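Local coordinates for putative hyaluronoglucosaminidase (Clostridium perfringens, PDB 6PWI), which probably acts as a hexosaminidase of glycoside hydrolase family 84, removing N-acetylated amino sugars from glycans, at residues W455-S458 / F459-I462; E469-T472 / F473-M477; E525-D528 / A529-N532. One frame throughout, in Å; residues are numbered along the deposited sequence.

The three contacts come in series along the chain, each on or chiefly on one helix. Interaction 1 lies on helix 451-462 and interaction 2 on helix 467-475, the next helix. Interaction 3 lies on the long helix 513-536. Centres of interactions 1 and 2 are about 11 Å apart, those of 2 and 3 about 10 Å, and both pairs touch. Interactions 1 and 3 are about 18 Å apart between centres and do not meet. Interaction 2 is therefore the middle layer. Together they trace how the chain passes from the eight-stranded parallel barrel of this fragment into its helical C-terminal part, away from the predicted proton donor.

Interaction 1 of 3, residues W455-S458 / F459-I462; sequences WKDS and FKYI
Phe-459 turns the edge of its ring toward one face of the Trp-455 indole, one turn back along helix 451-462. This is a T-shaped (edge-to-face) i to i+4 pair, on the second helix after the last strand of the (beta/alpha)8 barrel. The Phe-459 ring and the five-membered ring of Trp-455 have centroids 5.1 Å apart, with planes at 76°. Atoms CE2 and CZ of Phe-459 do the touching, and CZ comes to 3.5 Å from Trp-455 NE1. Trp-455 holds CG opposite its own backbone N (chi1 -178°), which brings the indole to the phenyl edge. NE1 is hydrogen-bonded to Met-405 O. Tyr-471 of helix 467-475 meets both rings, edge-to-face with Trp-455 and at a shallower tilt with Phe-459.

Ser-458 OG sits over a face of the Phe-459 ring, near its rim. Ser-458 OG donates to Trp-455 O at 2.6 Å, somewhat tilted from the carbonyl plane.

On another side of the helix, Lys-460 and Asp-457 lie side by side. The lysine chain bends twice near its end and brings Lys-460 NZ back to Asp-457 O at 3.1 Å. That bond lies in the carbonyl plane, on a lone pair. The salt bridge from Lys-460 NZ to Asp-457 OD1 is long, 3.7 Å. Stronger polar partners are Glu-35 for Lys-460 and Tyr-37 for Asp-457. A water completes this side: it accepts from Lys-460 N at 2.8 Å and donates to Lys-456 O at 2.9 Å.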
loop_
_atom_site.group_PDB
_atom_site.type_symbol
_atom_site.label_atom_id
_atom_site.label_comp_id
_atom_site.label_asym_id
_atom_site.label_seq_id
_atom_site.Cartn_x
_atom_site.Cartn_y
_atom_site.Cartn_z
ATOM N N TRP A 455 0.281 -8.129 8.750
ATOM C CA TRP A 455 -0.831 -8.571 7.932
ATOM C C TRP A 455 -2.092 -8.709 8.786
ATOM O O TRP A 455 -3.142 -8.170 8.450
ATOM C CB TRP A 455 -0.448 -9.873 7.233
ATOM C CG TRP A 455 -1.493 -10.431 6.319
ATOM C CD1 TRP A 455 -2.145 -9.793 5.303
ATOM C CD2 TRP A 455 -1.985 -11.781 6.322
ATOM N NE1 TRP A 455 -3.015 -10.645 4.679
ATOM C CE2 TRP A 455 -2.939 -11.873 5.283
ATOM C CE3 TRP A 455 -1.711 -12.913 7.102
ATOM C CZ2 TRP A 455 -3.616 -13.061 5.006
ATOM C CZ3 TRP A 455 -2.381 -14.086 6.830
ATOM C CH2 TRP A 455 -3.319 -14.155 5.795
ATOM N N LYS A 456 -1.971 -9.408 9.916
ATOM C CA LYS A 456 -3.112 -9.667 10.778
ATOM C C LYS A 456 -3.640 -8.356 11.369
ATOM O O LYS A 456 -4.851 -8.149 11.462
ATOM C CB LYS A 456 -2.724 -10.677 11.864
ATOM C CG LYS A 456 -3.883 -11.219 12.685
ATOM C CD LYS A 456 -3.469 -11.896 13.968
ATOM C CE LYS A 456 -4.665 -12.349 14.782
ATOM N NZ LYS A 456 -4.275 -12.758 16.153
ATOM N N ASP A 457 -2.723 -7.463 11.764
ATOM C CA ASP A 457 -3.119 -6.258 12.475
ATOM C C ASP A 457 -3.825 -5.290 11.531
ATOM O O ASP A 457 -4.609 -4.460 11.981
ATOM C CB ASP A 457 -1.947 -5.607 13.213
ATOM C CG ASP A 457 -1.456 -6.416 14.402
ATOM O OD1 ASP A 457 -2.229 -7.269 14.897
ATOM O OD2 ASP A 457 -0.297 -6.200 14.816
ATOM N N SER A 458 -3.556 -5.421 10.229
ATOM C CA SER A 458 -4.048 -4.479 9.241
ATOM C C SER A 458 -5.573 -4.507 9.137
ATOM O O SER A 458 -6.190 -3.462 8.931
ATOM C CB SER A 458 -3.395 -4.707 7.906
ATOM O OG SER A 458 -3.830 -5.922 7.319
ATOM N N PHE A 459 -6.184 -5.687 9.292
ATOM C CA PHE A 459 -7.598 -5.824 8.970
ATOM C C PHE A 459 -8.472 -4.884 9.802
ATOM O O PHE A 459 -9.463 -4.364 9.293
ATOM C CB PHE A 459 -8.027 -7.295 8.892
ATOM C CG PHE A 459 -7.368 -7.993 7.730
ATOM C CD1 PHE A 459 -7.877 -7.877 6.441
ATOM C CD2 PHE A 459 -6.177 -8.684 7.918
ATOM C CE1 PHE A 459 -7.222 -8.462 5.369
ATOM C CE2 PHE A 459 -5.528 -9.274 6.846
ATOM C CZ PHE A 459 -6.050 -9.158 5.577
ATOM N N LYS A 460 -8.093 -4.633 11.059
ATOM C CA LYS A 460 -8.911 -3.775 11.905
ATOM C C LYS A 460 -8.911 -2.339 11.374
ATOM O O LYS A 460 -9.890 -1.617 11.549
ATOM C CB LYS A 460 -8.509 -3.865 13.382
ATOM C CG LYS A 460 -7.215 -3.159 13.764
ATOM C CD LYS A 460 -6.841 -3.312 15.227
ATOM C CE LYS A 460 -6.093 -4.593 15.518
ATOM N NZ LYS A 460 -4.692 -4.488 15.055
ATOM N N TYR A 461 -7.823 -1.940 10.705
ATOM C CA TYR A 461 -7.704 -0.606 10.139
ATOM C C TYR A 461 -8.444 -0.520 8.808
ATOM O O TYR A 461 -9.059 0.498 8.506
ATOM C CB TYR A 461 -6.234 -0.230 9.965
ATOM C CG TYR A 461 -5.480 -0.225 11.263
ATOM C CD1 TYR A 461 -5.617 0.825 12.159
ATOM C CD2 TYR A 461 -4.663 -1.292 11.616
ATOM C CE1 TYR A 461 -4.939 0.827 13.368
ATOM C CE2 TYR A 461 -3.980 -1.304 12.823
ATOM C CZ TYR A 461 -4.119 -0.239 13.700
ATOM O OH TYR A 461 -3.447 -0.234 14.887
ATOM N N ILE A 462 -8.369 -1.593 8.017
ATOM C CA ILE A 462 -8.965 -1.591 6.694
ATOM C C ILE A 462 -10.481 -1.653 6.831
ATOM O O ILE A 462 -11.192 -0.969 6.100
ATOM C CB ILE A 462 -8.409 -2.747 5.841
ATOM C CG1 ILE A 462 -6.891 -2.626 5.695
ATOM C CG2 ILE A 462 -9.123 -2.825 4.494
ATOM C CD1 ILE A 462 -6.231 -3.855 5.138
HETATM O O HOH W 1 -6.780 -6.447 12.705
#

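Interaction 2 of 3, residues E469-T472 / F473-M477; sequences ELYT and FAKHM
With chi1 at -175°, the Tyr-471 ring swings away from its own backbone N, while Lys-475 places CG opposite its own carbonyl carbon (chi1 -83°) and runs extended from there. The two torsions bring the lysine arm obliquely across one face of the tyrosine ring. Lys-475 CE does most of the touching, 3.8 Å from the ring centroid of Tyr-471 and 20° off the normal, a CH-pi contact. The ammonium NZ of Lys-475 follows as an off-centre cation-pi partner, 4.3 Å from the Tyr-471 ring centroid.

NZ also reaches back to the helix through a water. Lys-475 NZ donates to it at 2.9 Å, and the water donates to Thr-472 OG1 at 2.8 Å. That hydroxyl is also hydrogen-bonded to Glu-468 O. The ammonium thus meets a ring face and a water; its ion pair with Glu-494 is long and weak.

Phe-473 lies on another side. Glu-469 O sits over the centre of its ring, 3.4 Å above the plane of the Phe-473 ring. Glu-469 O also accepts the backbone bond from Phe-473 N at 3.0 Å. The side chains of Leu-470 and Phe-473 cross at about a right angle, with Leu-470 CD1 touching Phe-473 CD2 at 4.0 Å. Phe-533 meets the Phe-473 ring edge-to-face, and Val-550 and Leu-553 of helix 540-572 pack on it.

His-476 brings CD2 close to Thr-472 O, and its ND1 is hydrogen-bonded to Ser-492 OG. The pattern is a lysine-on-tyrosine i to i+4 pair, here on a short helix between the barrel region and the C-terminal helices.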
loop_
_atom_site.group_PDB
_atom_site.type_symbol
_atom_site.label_atom_id
_atom_site.label_comp_id
_atom_site.label_asym_id
_atom_site.label_seq_id
_atom_site.Cartn_x
_atom_site.Cartn_y
_atom_site.Cartn_z
ATOM N N GLU A 469 -13.933 -11.114 9.491
ATOM C CA GLU A 469 -14.462 -11.622 8.236
ATOM C C GLU A 469 -13.500 -11.336 7.080
ATOM O O GLU A 469 -13.216 -12.224 6.273
ATOM C CB GLU A 469 -15.850 -11.041 7.956
ATOM C CG GLU A 469 -16.943 -11.584 8.861
ATOM C CD GLU A 469 -17.021 -10.973 10.252
ATOM O OE1 GLU A 469 -16.295 -9.981 10.512
ATOM O OE2 GLU A 469 -17.806 -11.493 11.084
ATOM N N LEU A 470 -12.997 -10.096 6.990
ATOM C CA LEU A 470 -12.162 -9.737 5.853
ATOM C C LEU A 470 -10.813 -10.443 5.953
ATOM O O LEU A 470 -10.248 -10.831 4.933
ATOM C CB LEU A 470 -11.999 -8.219 5.762
ATOM C CG LEU A 470 -11.139 -7.741 4.593
ATOM C CD1 LEU A 470 -11.769 -8.123 3.255
ATOM C CD2 LEU A 470 -10.885 -6.242 4.682
ATOM N N TYR A 471 -10.314 -10.610 7.183
ATOM C CA TYR A 471 -9.143 -11.433 7.441
ATOM C C TYR A 471 -9.384 -12.872 6.974
ATOM O O TYR A 471 -8.519 -13.456 6.328
ATOM C CB TYR A 471 -8.737 -11.339 8.914
ATOM C CG TYR A 471 -7.461 -12.056 9.287
ATOM C CD1 TYR A 471 -6.389 -12.120 8.411
ATOM C CD2 TYR A 471 -7.311 -12.643 10.536
ATOM C CE1 TYR A 471 -5.208 -12.758 8.755
ATOM C CE2 TYR A 471 -6.142 -13.297 10.894
ATOM C CZ TYR A 471 -5.085 -13.352 10.000
ATOM O OH TYR A 471 -3.920 -13.981 10.341
ATOM N N THR A 472 -10.558 -13.441 7.294
ATOM C CA THR A 472 -10.938 -14.759 6.804
ATOM C C THR A 472 -10.830 -14.820 5.279
ATOM O O THR A 472 -10.247 -15.767 4.750
ATOM C CB THR A 472 -12.340 -15.170 7.270
ATOM O OG1 THR A 472 -12.323 -15.361 8.685
ATOM C CG2 THR A 472 -12.834 -16.431 6.600
ATOM N N PHE A 473 -11.374 -13.817 4.570
ATOM C CA PHE A 473 -11.285 -13.823 3.113
ATOM C C PHE A 473 -9.829 -13.754 2.648
ATOM O O PHE A 473 -9.460 -14.410 1.672
ATOM C CB PHE A 473 -12.076 -12.685 2.460
ATOM C CG PHE A 473 -13.525 -12.570 2.861
ATOM C CD1 PHE A 473 -14.251 -13.683 3.262
ATOM C CD2 PHE A 473 -14.171 -11.344 2.810
ATOM C CE1 PHE A 473 -15.581 -13.564 3.635
ATOM C CE2 PHE A 473 -15.503 -11.224 3.173
ATOM C CZ PHE A 473 -16.207 -12.336 3.585
ATOM N N ALA A 474 -9.010 -12.949 3.341
ATOM C CA ALA A 474 -7.652 -12.689 2.889
ATOM C C ALA A 474 -6.803 -13.947 3.032
ATOM O O ALA A 474 -5.874 -14.159 2.252
ATOM C CB ALA A 474 -7.052 -11.517 3.625
ATOM N N LYS A 475 -7.154 -14.779 4.021
ATOM C CA LYS A 475 -6.499 -16.056 4.268
ATOM C C LYS A 475 -6.569 -16.973 3.047
ATOM O O LYS A 475 -5.675 -17.795 2.871
ATOM C CB LYS A 475 -7.133 -16.770 5.466
ATOM C CG LYS A 475 -6.621 -16.326 6.826
ATOM C CD LYS A 475 -7.551 -16.715 7.949
ATOM C CE LYS A 475 -6.975 -16.430 9.317
ATOM N NZ LYS A 475 -8.011 -16.592 10.367
ATOM N N HIS A 476 -7.625 -16.832 2.229
ATOM C CA HIS A 476 -7.932 -17.784 1.167
ATOM C C HIS A 476 -7.882 -17.125 -0.210
ATOM O O HIS A 476 -8.269 -17.736 -1.218
ATOM C CB HIS A 476 -9.286 -18.460 1.421
ATOM C CG HIS A 476 -9.354 -19.098 2.763
ATOM N ND1 HIS A 476 -8.563 -20.182 3.101
ATOM C CD2 HIS A 476 -10.089 -18.795 3.855
ATOM C CE1 HIS A 476 -8.809 -20.526 4.350
ATOM N NE2 HIS A 476 -9.740 -19.682 4.837
ATOM N N MET A 477 -7.397 -15.879 -0.246
ATOM C CA MET A 477 -7.324 -15.171 -1.510
ATOM C C MET A 477 -5.975 -14.466 -1.610
ATOM O O MET A 477 -5.860 -13.298 -1.233
ATOM C CB MET A 477 -8.466 -14.155 -1.616
ATOM C CG MET A 477 -9.845 -14.769 -1.492
ATOM S SD MET A 477 -11.143 -13.519 -1.630
ATOM C CE MET A 477 -12.574 -14.412 -1.023
HETATM O O HOH W 2 -10.589 -17.426 9.446
#

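Interaction 3 of 3, residues E525-D528 / A529-N532; sequences EILD and ATNN
Leu-527 O accepts a short bond from Thr-530 OG1, 2.7 Å long, with the donor tilted 22° from the carbonyl plane. The threonine hydroxyl sits between its backbone N and carbonyl carbon (chi1 71°), which turns it back along the helix to the carbonyl three residues earlier. Leu-527 O also takes a weak bond from Asn-531 N at 3.1 Å. That N-H is shared: Asn-531 N donates as well to Asp-528 O at 3.0 Å, from well above the carbonyl plane. Asp-528 O in turn accepts a weak bond from Asn-532 N, 2.8 Å away. Here i to i+3 bonding mixes with the regular i to i+4 pattern, which holds just before it, as in the bond from Ala-529 N to Glu-525 O.

The side chains of Asp-528 and Asn-531 are joined through a water. It donates to Asp-528 OD1 at 2.6 Å and accepts from Asn-531 ND2 at 2.8 Å. The same ND2 also lies against the leucine: Leu-527 CD1 touches Asn-531 ND2 at 3.7 Å as the two side chains pass at a slant. The other end of the amide is also held, since Asn-531 OD1 accepts from Arg-554 NE. These partners support the modelled flip of the amide. Arg-554 also donates through NH1 to Thr-530 O, so one arginine grips this turn at two points.

Arg-554 belongs to helix 540-572, which also meets Ile-526, Leu-527 and Thr-530 through Leu-553, Ala-557 and Val-550. On helix 467-475, Glu-469, Thr-472 and Phe-473 pack on Ala-529. Helix 513-536 is therefore in contact with both helices here, within the C-terminal helical part of the fragment.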
loop_
_atom_site.group_PDB
_atom_site.type_symbol
_atom_site.label_atom_id
_atom_site.label_comp_id
_atom_site.label_asym_id
_atom_site.label_seq_id
_atom_site.Cartn_x
_atom_site.Cartn_y
_atom_site.Cartn_z
ATOM N N GLU A 525 -16.655 -21.491 9.857
ATOM C CA GLU A 525 -16.139 -20.155 10.106
ATOM C C GLU A 525 -16.001 -19.383 8.790
ATOM O O GLU A 525 -16.349 -18.205 8.725
ATOM C CB GLU A 525 -14.822 -20.238 10.873
ATOM C CG GLU A 525 -14.134 -18.899 11.027
ATOM C CD GLU A 525 -12.991 -18.892 12.029
ATOM O OE1 GLU A 525 -11.820 -18.858 11.593
ATOM O OE2 GLU A 525 -13.276 -18.909 13.249
ATOM N N ILE A 526 -15.494 -20.049 7.744
ATOM C CA ILE A 526 -15.387 -19.433 6.432
ATOM C C ILE A 526 -16.787 -19.049 5.963
ATOM O O ILE A 526 -17.014 -17.909 5.563
ATOM C CB ILE A 526 -14.671 -20.351 5.421
ATOM C CG1 ILE A 526 -13.205 -20.579 5.801
ATOM C CG2 ILE A 526 -14.809 -19.809 4.003
ATOM C CD1 ILE A 526 -12.533 -21.679 5.018
ATOM N N LEU A 527 -17.721 -20.006 6.040
ATOM C CA LEU A 527 -19.072 -19.813 5.540
ATOM C C LEU A 527 -19.750 -18.654 6.271
ATOM O O LEU A 527 -20.384 -17.808 5.641
ATOM C CB LEU A 527 -19.859 -21.117 5.697
ATOM C CG LEU A 527 -21.331 -21.040 5.294
ATOM C CD1 LEU A 527 -21.487 -20.694 3.820
ATOM C CD2 LEU A 527 -22.050 -22.343 5.609
ATOM N N ASP A 528 -19.609 -18.620 7.600
ATOM C CA ASP A 528 -20.220 -17.574 8.406
ATOM C C ASP A 528 -19.681 -16.206 7.993
ATOM O O ASP A 528 -20.432 -15.235 7.912
ATOM C CB ASP A 528 -20.043 -17.835 9.905
ATOM C CG ASP A 528 -20.933 -18.950 10.442
ATOM O OD1 ASP A 528 -21.988 -19.223 9.820
ATOM O OD2 ASP A 528 -20.565 -19.539 11.483
ATOM N N ALA A 529 -18.372 -16.146 7.731
ATOM C CA ALA A 529 -17.731 -14.918 7.302
ATOM C C ALA A 529 -18.364 -14.419 6.002
ATOM O O ALA A 529 -18.622 -13.228 5.858
ATOM C CB ALA A 529 -16.242 -15.139 7.170
ATOM N N THR A 530 -18.638 -15.334 5.069
ATOM C CA THR A 530 -19.181 -14.953 3.776
ATOM C C THR A 530 -20.646 -14.537 3.903
ATOM O O THR A 530 -21.188 -13.915 2.989
ATOM C CB THR A 530 -19.040 -16.069 2.730
ATOM O OG1 THR A 530 -19.943 -17.127 3.062
ATOM C CG2 THR A 530 -17.623 -16.575 2.563
ATOM N N ASN A 531 -21.286 -14.896 5.025
ATOM C CA ASN A 531 -22.699 -14.608 5.222
ATOM C C ASN A 531 -22.898 -13.365 6.092
ATOM O O ASN A 531 -23.936 -12.715 6.007
ATOM C CB ASN A 531 -23.483 -15.823 5.729
ATOM C CG ASN A 531 -23.728 -16.880 4.670
ATOM O OD1 ASN A 531 -23.875 -16.577 3.487
ATOM N ND2 ASN A 531 -23.767 -18.131 5.084
ATOM N N ASN A 532 -21.901 -13.015 6.910
ATOM C CA ASN A 532 -22.068 -11.937 7.871
ATOM C C ASN A 532 -21.426 -10.647 7.374
ATOM O O ASN A 532 -21.687 -9.579 7.930
ATOM C CB ASN A 532 -21.488 -12.290 9.245
ATOM C CG ASN A 532 -22.211 -13.444 9.902
ATOM O OD1 ASN A 532 -23.421 -13.574 9.755
ATOM N ND2 ASN A 532 -21.481 -14.284 10.618
HETATM O O HOH W 3 -23.461 -19.080 7.670
#